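Local coordinates for prophage MuSo2, 43 kDa tail protein (Shewanella oneidensis, PDB 3CDD) that probably forms part of the baseplate hub of a Mu-like phage tail, as a trimeric structural protein of the GpP family, at residues Glu6-Ala11 and Thr64-Gly69; Ile22-Ser27 and Glu70-Gly75. One frame throughout, in Å; residues are numbered along the deposited sequence.

Contact 1: residues Glu6-Ala11 and Thr64-Gly69; sequences EIVLKA and TVDIGG
Ile-7 turns CG1 anti to its carbonyl carbon (chi1 -64°), which sends CG2 over toward Val-65 and leaves CG1 beside Ile-67. Val-65 answers with CG1 anti to its own backbone N (chi1 179°), and the two branches meet at 3.7 Å, Ile-7 CG2 to Val-65 CG1. The other Val-65 branch, CG2, lies 3.9 Å from Leu-9 CD1, so Val-65 touches Leu-9, directly opposite it, and Ile-7, on the diagonal. Ile-7 CG1 also sits 4.0 Å from CG1 of Ile-67, at a slant. These four apolar groups share one buried face, where Trp-290 packs on Ile-7 and Ile-67.

The frame is an antiparallel pair of strands, 159° between directions, in the GpP-like N-terminal region of the phage-barrel clan. Val-8 with Asp-66 and Lys-10 with Thr-64 are its hydrogen-bonded pairs; Val-8 N reaches Asp-66 O at 2.8 Å. Beyond the last strand residue, Gly-68 N donates to Glu-6 O. Gly-68 and Gly-69, both with positive phi, make the type I' turn of the hairpin that leads into the next strand, and a water accepts from Gly-69 N (2.8 Å) while donating to Glu-6 O.

The opposite face is mixed: Val-8 puts CG2 on the CB of Asp-66, and around them lie Lys-10 and Thr-64. Lys-10 lays CB against Thr-64 OG1 at 3.6 Å and runs out extended, its NZ stopping 4.5 Å from Asp-66 OD2, too far for a salt bridge. Asp-66 spends OD1 on Arg-71 instead, while a second water lies 2.7 Å from Thr-64 OG1 and bonds weakly to Asp-66 OD2.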
ATOM      1  N   GLU A   6      21.636  30.730  -8.736  1.00 36.25           N
ATOM      2  CA  GLU A   6      20.608  30.507  -7.727  1.00 34.52           C
ATOM      3  C   GLU A   6      19.376  29.855  -8.337  1.00 33.13           C
ATOM      4  O   GLU A   6      19.119  29.980  -9.547  1.00 31.92           O
ATOM      5  CB  GLU A   6      20.268  31.810  -6.977  1.00 35.44           C
ATOM      6  CG  GLU A   6      19.179  32.662  -7.590  1.00 36.94           C
ATOM      7  CD  GLU A   6      19.323  34.146  -7.228  1.00 42.22           C
ATOM      8  OE1 GLU A   6      19.911  34.449  -6.153  1.00 43.52           O
ATOM      9  OE2 GLU A   6      18.848  35.002  -8.029  1.00 41.29           O
ATOM     10  N   ILE A   7      18.632  29.150  -7.483  1.00 31.51           N
ATOM     11  CA  ILE A   7      17.396  28.499  -7.883  1.00 30.64           C
ATOM     12  C   ILE A   7      16.162  29.281  -7.388  1.00 30.56           C
ATOM     13  O   ILE A   7      15.990  29.487  -6.179  1.00 30.64           O
ATOM     14  CB  ILE A   7      17.368  27.020  -7.427  1.00 30.52           C
ATOM     15  CG1 ILE A   7      18.480  26.236  -8.146  1.00 29.04           C
ATOM     16  CG2 ILE A   7      15.998  26.405  -7.725  1.00 29.19           C
ATOM     17  CD1 ILE A   7      19.099  25.101  -7.348  1.00 27.73           C
ATOM     18  N   VAL A   8      15.310  29.695  -8.328  1.00 29.68           N
ATOM     19  CA  VAL A   8      14.205  30.606  -8.014  1.00 29.88           C
ATOM     20  C   VAL A   8      12.840  30.044  -8.435  1.00 30.42           C
ATOM     21  O   VAL A   8      12.645  29.588  -9.569  1.00 30.31           O
ATOM     22  CB  VAL A   8      14.423  32.078  -8.593  1.00 30.43           C
ATOM     23  CG1 VAL A   8      15.824  32.643  -8.257  1.00 28.47           C
ATOM     24  CG2 VAL A   8      14.200  32.138 -10.098  1.00 30.43           C
ATOM     25  N   LEU A   9      11.909  30.045  -7.496  1.00 30.76           N
ATOM     26  CA  LEU A   9      10.520  29.796  -7.805  1.00 31.11           C
ATOM     27  C   LEU A   9       9.816  31.137  -7.946  1.00 31.95           C
ATOM     28  O   LEU A   9       9.893  31.999  -7.045  1.00 31.79           O
ATOM     29  CB  LEU A   9       9.851  28.973  -6.706  1.00 31.05           C
ATOM     30  CG  LEU A   9       8.367  28.670  -6.939  1.00 31.43           C
ATOM     31  CD1 LEU A   9       8.070  27.187  -6.713  1.00 31.84           C
ATOM     32  CD2 LEU A   9       7.471  29.550  -6.088  1.00 29.54           C
ATOM     33  N   LYS A  10       9.124  31.297  -9.073  1.00 31.80           N
ATOM     34  CA  LYS A  10       8.274  32.458  -9.318  1.00 32.41           C
ATOM     35  C   LYS A  10       6.811  31.991  -9.324  1.00 32.54           C
ATOM     36  O   LYS A  10       6.460  31.042 -10.015  1.00 30.84           O
ATOM     37  CB  LYS A  10       8.632  33.119 -10.652  1.00 31.56           C
ATOM     38  CG  LYS A  10      10.054  33.719 -10.720  1.00 32.50           C
ATOM     39  CD  LYS A  10      10.238  34.555 -12.000  1.00 32.75           C
ATOM     40  CE  LYS A  10      11.693  34.942 -12.219  1.00 33.87           C
ATOM     41  NZ  LYS A  10      11.910  35.695 -13.503  1.00 34.64           N
ATOM     42  N   ALA A  11       5.977  32.656  -8.528  1.00 33.80           N
ATOM     43  CA  ALA A  11       4.535  32.413  -8.504  1.00 34.59           C
ATOM     44  C   ALA A  11       3.846  33.684  -8.025  1.00 35.39           C
ATOM     45  O   ALA A  11       4.261  34.279  -7.035  1.00 35.25           O
ATOM     46  CB  ALA A  11       4.195  31.245  -7.577  1.00 34.25           C
ATOM     47  N   THR A  64       6.881  28.733 -11.922  1.00 34.22           N
ATOM     48  CA  THR A  64       8.114  28.327 -12.631  1.00 32.52           C
ATOM     49  C   THR A  64       9.291  28.156 -11.681  1.00 31.72           C
ATOM     50  O   THR A  64       9.419  28.880 -10.685  1.00 31.45           O
ATOM     51  CB  THR A  64       8.535  29.303 -13.772  1.00 32.58           C
ATOM     52  OG1 THR A  64       8.959  30.559 -13.220  1.00 32.79           O
ATOM     53  CG2 THR A  64       7.394  29.529 -14.769  1.00 32.59           C
ATOM     54  N   VAL A  65      10.152  27.189 -11.980  1.00 30.55           N
ATOM     55  CA  VAL A  65      11.418  27.083 -11.280  1.00 29.06           C
ATOM     56  C   VAL A  65      12.537  27.257 -12.287  1.00 29.75           C
ATOM     57  O   VAL A  65      12.555  26.579 -13.321  1.00 29.33           O
ATOM     58  CB  VAL A  65      11.583  25.780 -10.490  1.00 30.00           C
ATOM     59  CG1 VAL A  65      12.958  25.765  -9.803  1.00 29.17           C
ATOM     60  CG2 VAL A  65      10.409  25.609  -9.443  1.00 25.40           C
ATOM     61  N   ASP A  66      13.441  28.191 -11.966  1.00 29.34           N
ATOM     62  CA  ASP A  66      14.625  28.519 -12.774  1.00 30.07           C
ATOM     63  C   ASP A  66      15.941  28.331 -11.985  1.00 29.64           C
ATOM     64  O   ASP A  66      15.998  28.549 -10.762  1.00 29.15           O
ATOM     65  CB  ASP A  66      14.546  29.971 -13.258  1.00 30.45           C
ATOM     66  CG  ASP A  66      13.338  30.242 -14.157  1.00 33.16           C
ATOM     67  OD1 ASP A  66      12.909  29.355 -14.913  1.00 34.95           O
ATOM     68  OD2 ASP A  66      12.817  31.370 -14.107  1.00 38.29           O
ATOM     69  N   ILE A  67      16.982  27.913 -12.696  1.00 28.87           N
ATOM     70  CA  ILE A  67      18.340  27.883 -12.164  1.00 29.07           C
ATOM     71  C   ILE A  67      19.179  28.809 -13.041  1.00 28.59           C
ATOM     72  O   ILE A  67      19.311  28.575 -14.240  1.00 28.41           O
ATOM     73  CB  ILE A  67      18.972  26.452 -12.139  1.00 29.29           C
ATOM     74  CG1 ILE A  67      20.430  26.528 -11.636  1.00 29.96           C
ATOM     75  CG2 ILE A  67      18.892  25.777 -13.526  1.00 29.01           C
ATOM     76  CD1 ILE A  67      21.059  25.183 -11.254  1.00 29.38           C
ATOM     77  N   GLY A  68      19.715  29.872 -12.449  1.00 28.65           N
ATOM     78  CA  GLY A  68      20.508  30.858 -13.202  1.00 28.64           C
ATOM     79  C   GLY A  68      19.724  31.530 -14.318  1.00 28.74           C
ATOM     80  O   GLY A  68      20.287  31.914 -15.344  1.00 28.94           O
ATOM     81  N   GLY A  69      18.421  31.683 -14.116  1.00 29.03           N
ATOM     82  CA  GLY A  69      17.550  32.244 -15.136  1.00 29.64           C
ATOM     83  C   GLY A  69      17.088  31.241 -16.189  1.00 30.14           C
ATOM     84  O   GLY A  69      16.289  31.586 -17.059  1.00 29.70           O
TER
HETATM   85  O   HOH W   1      17.145  31.533 -11.592  1.00 35.32           O
HETATM   86  O   HOH W   2      11.350  31.068 -11.972  1.00 41.30           O

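Contact 2: residues Ile22-Ser27 and Glu70-Gly75; sequences IGITRS and ERVITG
The guanidinium of Arg-26 is the flat group here, and it meets Val-72 O obliquely. Closest is the methylene before it: Arg-26 CD lies 3.6 Å from Val-72 O. A water completes the approach, accepting from Arg-26 NE at 3.0 Å and donating to Val-72 O at 2.9 Å. The rest of the group is held from outside, NH2 by Asn-300 OD1 and NH1 more weakly by Ser-172 O.

Val-72 and Ile-73 form a classic beta bulge, both facing Val-65 on the neighbouring strand. Segment 70-75 runs at 82° to segment 22-27, with the axes 8.2 Å apart at their closest; no hydrogen bond links the two directly. This is near-orthogonal packing of strands, made by side chains, consistent with the interior of a barrel-like domain of the phage-barrel clan.

Ile-24 supplies the bridge from one strand to the other. Its CG1 stands anti to the carbonyl carbon (chi1 -67°) and its CG2 anti to the backbone N, a setting that puts CG2 against both bulge residues: 4.0 Å from Val-72 CG1 and 4.1 Å from Ile-73 CG2. Ile-24 CD1 comes against Val-72 CG1 as well, so that valine methyl touches both branches of the isoleucine. Phe-35 of strand 34-42 packs on both Ile-24 and Ile-73.

Just before the bulge, Arg-71 reaches forward past it: NH1 donates to Thr-74 OG1 at 2.9 Å, with the hydroxyl oxygen close to the guanidinium plane.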
ATOM      1  N   ILE A  22      14.930  21.255  -2.101  1.00 27.58           N
ATOM      2  CA  ILE A  22      14.331  21.332  -3.448  1.00 26.25           C
ATOM      3  C   ILE A  22      14.451  19.952  -4.068  1.00 26.50           C
ATOM      4  O   ILE A  22      15.527  19.347  -3.990  1.00 26.13           O
ATOM      5  CB  ILE A  22      15.096  22.361  -4.322  1.00 27.03           C
ATOM      6  CG1 ILE A  22      15.089  23.734  -3.646  1.00 26.48           C
ATOM      7  CG2 ILE A  22      14.531  22.417  -5.808  1.00 26.95           C
ATOM      8  CD1 ILE A  22      15.943  24.793  -4.326  1.00 25.79           C
ATOM      9  N   GLY A  23      13.358  19.430  -4.638  1.00 26.45           N
ATOM     10  CA  GLY A  23      13.394  18.201  -5.434  1.00 25.55           C
ATOM     11  C   GLY A  23      12.601  18.430  -6.711  1.00 27.30           C
ATOM     12  O   GLY A  23      11.438  18.826  -6.655  1.00 27.09           O
ATOM     13  N   ILE A  24      13.213  18.250  -7.883  1.00 27.93           N
ATOM     14  CA  ILE A  24      12.431  18.377  -9.135  1.00 28.68           C
ATOM     15  C   ILE A  24      12.662  17.125  -9.978  1.00 29.12           C
ATOM     16  O   ILE A  24      13.812  16.747 -10.228  1.00 29.81           O
ATOM     17  CB  ILE A  24      12.767  19.667  -9.922  1.00 28.41           C
ATOM     18  CG1 ILE A  24      12.306  20.906  -9.165  1.00 30.03           C
ATOM     19  CG2 ILE A  24      12.085  19.671 -11.305  1.00 30.52           C
ATOM     20  CD1 ILE A  24      13.042  22.228  -9.583  1.00 28.52           C
ATOM     21  N   THR A  25      11.585  16.447 -10.357  1.00 28.94           N
ATOM     22  CA  THR A  25      11.708  15.323 -11.273  1.00 29.36           C
ATOM     23  C   THR A  25      11.310  15.729 -12.689  1.00 29.26           C
ATOM     24  O   THR A  25      10.261  16.341 -12.904  1.00 29.38           O
ATOM     25  CB  THR A  25      10.886  14.092 -10.797  1.00 29.77           C
ATOM     26  OG1 THR A  25      11.338  13.713  -9.508  1.00 29.68           O
ATOM     27  CG2 THR A  25      11.105  12.877 -11.729  1.00 30.09           C
ATOM     28  N   ARG A  26      12.186  15.416 -13.636  1.00 28.63           N
ATOM     29  CA  ARG A  26      11.826  15.335 -15.043  1.00 28.20           C
ATOM     30  C   ARG A  26      11.875  13.853 -15.447  1.00 28.70           C
ATOM     31  O   ARG A  26      12.822  13.128 -15.098  1.00 28.71           O
ATOM     32  CB  ARG A  26      12.789  16.172 -15.896  1.00 27.78           C
ATOM     33  CG  ARG A  26      12.809  17.681 -15.505  1.00 27.09           C
ATOM     34  CD  ARG A  26      13.309  18.618 -16.617  1.00 27.86           C
ATOM     35  NE  ARG A  26      12.498  18.502 -17.824  1.00 27.65           N
ATOM     36  CZ  ARG A  26      12.980  18.253 -19.040  1.00 30.24           C
ATOM     37  NH1 ARG A  26      12.143  18.149 -20.065  1.00 29.37           N
ATOM     38  NH2 ARG A  26      14.299  18.135 -19.242  1.00 29.05           N
ATOM     39  N   SER A  27      10.878  13.398 -16.186  1.00 28.81           N
ATOM     40  CA  SER A  27      10.791  11.971 -16.500  1.00 30.21           C
ATOM     41  C   SER A  27      10.160  11.676 -17.844  1.00 31.58           C
ATOM     42  O   SER A  27       9.232  12.358 -18.256  1.00 32.79           O
ATOM     43  CB  SER A  27       9.985  11.256 -15.435  1.00 29.12           C
ATOM     44  OG  SER A  27       9.912   9.886 -15.759  1.00 29.83           O
ATOM     45  N   GLU A  70      17.590  30.007 -16.126  1.00 30.70           N
ATOM     46  CA  GLU A  70      17.194  28.965 -17.086  1.00 31.70           C
ATOM     47  C   GLU A  70      16.053  28.131 -16.528  1.00 31.62           C
ATOM     48  O   GLU A  70      16.103  27.693 -15.382  1.00 32.34           O
ATOM     49  CB  GLU A  70      18.370  28.055 -17.443  1.00 31.57           C
ATOM     50  CG  GLU A  70      18.046  27.018 -18.510  1.00 32.46           C
ATOM     51  CD  GLU A  70      19.244  26.160 -18.895  1.00 33.00           C
ATOM     52  OE1 GLU A  70      20.358  26.389 -18.371  1.00 33.30           O
ATOM     53  OE2 GLU A  70      19.067  25.246 -19.733  1.00 35.32           O
ATOM     54  N   ARG A  71      15.042  27.897 -17.361  1.00 31.62           N
ATOM     55  CA  ARG A  71      13.842  27.179 -16.967  1.00 30.90           C
ATOM     56  C   ARG A  71      14.115  25.699 -16.702  1.00 30.42           C
ATOM     57  O   ARG A  71      14.742  25.012 -17.507  1.00 30.43           O
ATOM     58  CB  ARG A  71      12.744  27.351 -18.027  1.00 30.86           C
ATOM     59  CG  ARG A  71      11.364  26.853 -17.608  1.00 29.34           C
ATOM     60  CD  ARG A  71      10.788  27.615 -16.378  1.00 30.24           C
ATOM     61  NE  ARG A  71      10.741  29.069 -16.590  1.00 28.65           N
ATOM     62  CZ  ARG A  71       9.862  29.701 -17.380  1.00 31.07           C
ATOM     63  NH1 ARG A  71       8.934  29.014 -18.039  1.00 29.83           N
ATOM     64  NH2 ARG A  71       9.906  31.034 -17.516  1.00 31.39           N
ATOM     65  N   VAL A  72      13.633  25.222 -15.564  1.00 30.45           N
ATOM     66  CA  VAL A  72      13.755  23.811 -15.200  1.00 29.60           C
ATOM     67  C   VAL A  72      12.384  23.139 -15.326  1.00 29.58           C
ATOM     68  O   VAL A  72      12.272  22.027 -15.845  1.00 29.86           O
ATOM     69  CB  VAL A  72      14.347  23.646 -13.774  1.00 29.79           C
ATOM     70  CG1 VAL A  72      14.456  22.156 -13.384  1.00 29.09           C
ATOM     71  CG2 VAL A  72      15.722  24.299 -13.683  1.00 28.12           C
ATOM     72  N   ILE A  73      11.344  23.828 -14.860  1.00 29.42           N
ATOM     73  CA  ILE A  73       9.983  23.275 -14.828  1.00 28.56           C
ATOM     74  C   ILE A  73       8.955  24.405 -14.822  1.00 29.08           C
ATOM     75  O   ILE A  73       9.132  25.441 -14.148  1.00 28.20           O
ATOM     76  CB  ILE A  73       9.740  22.261 -13.631  1.00 29.32           C
ATOM     77  CG1 ILE A  73       8.430  21.470 -13.815  1.00 28.00           C
ATOM     78  CG2 ILE A  73       9.814  22.952 -12.217  1.00 27.76           C
ATOM     79  CD1 ILE A  73       8.266  20.332 -12.823  1.00 28.54           C
ATOM     80  N   THR A  74       7.875  24.185 -15.575  1.00 28.85           N
ATOM     81  CA  THR A  74       6.791  25.148 -15.721  1.00 28.55           C
ATOM     82  C   THR A  74       5.460  24.427 -15.467  1.00 28.89           C
ATOM     83  O   THR A  74       5.094  23.471 -16.178  1.00 28.22           O
ATOM     84  CB  THR A  74       6.784  25.754 -17.143  1.00 28.18           C
ATOM     85  OG1 THR A  74       8.081  26.280 -17.457  1.00 28.55           O
ATOM     86  CG2 THR A  74       5.728  26.852 -17.292  1.00 28.77           C
ATOM     87  N   GLY A  75       4.732  24.886 -14.456  1.00 29.17           N
ATOM     88  CA  GLY A  75       3.446  24.263 -14.131  1.00 29.70           C
ATOM     89  C   GLY A  75       2.609  25.040 -13.142  1.00 29.94           C
ATOM     90  O   GLY A  75       2.519  26.264 -13.222  1.00 29.94           O
TER
HETATM   91  O   HOH W   3      10.278  19.992 -16.550  1.00 20.59           O

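From the N terminus the chain lays down 6-11, then 22-27, and then goes by way of strand 34-42 to 64-69, which returns to 6-11 and closes the loop of contact 1. A tight turn leads straight into 70-75, which reaches back to 22-27 in contact 2. The two closures therefore cross. Contact 1 is neighbour pairing within a sheet, whereas contact 2 packs strands across the interior; the hairpin of strands 62-67 and 70-84 joins them. Val-65 links both, touching Ile-24 with CG1 at 3.5 Å from Ile-24 CD1. Strand 21-27 also pairs with strand 317-328, tying this N-terminal region to the fourth-domain region.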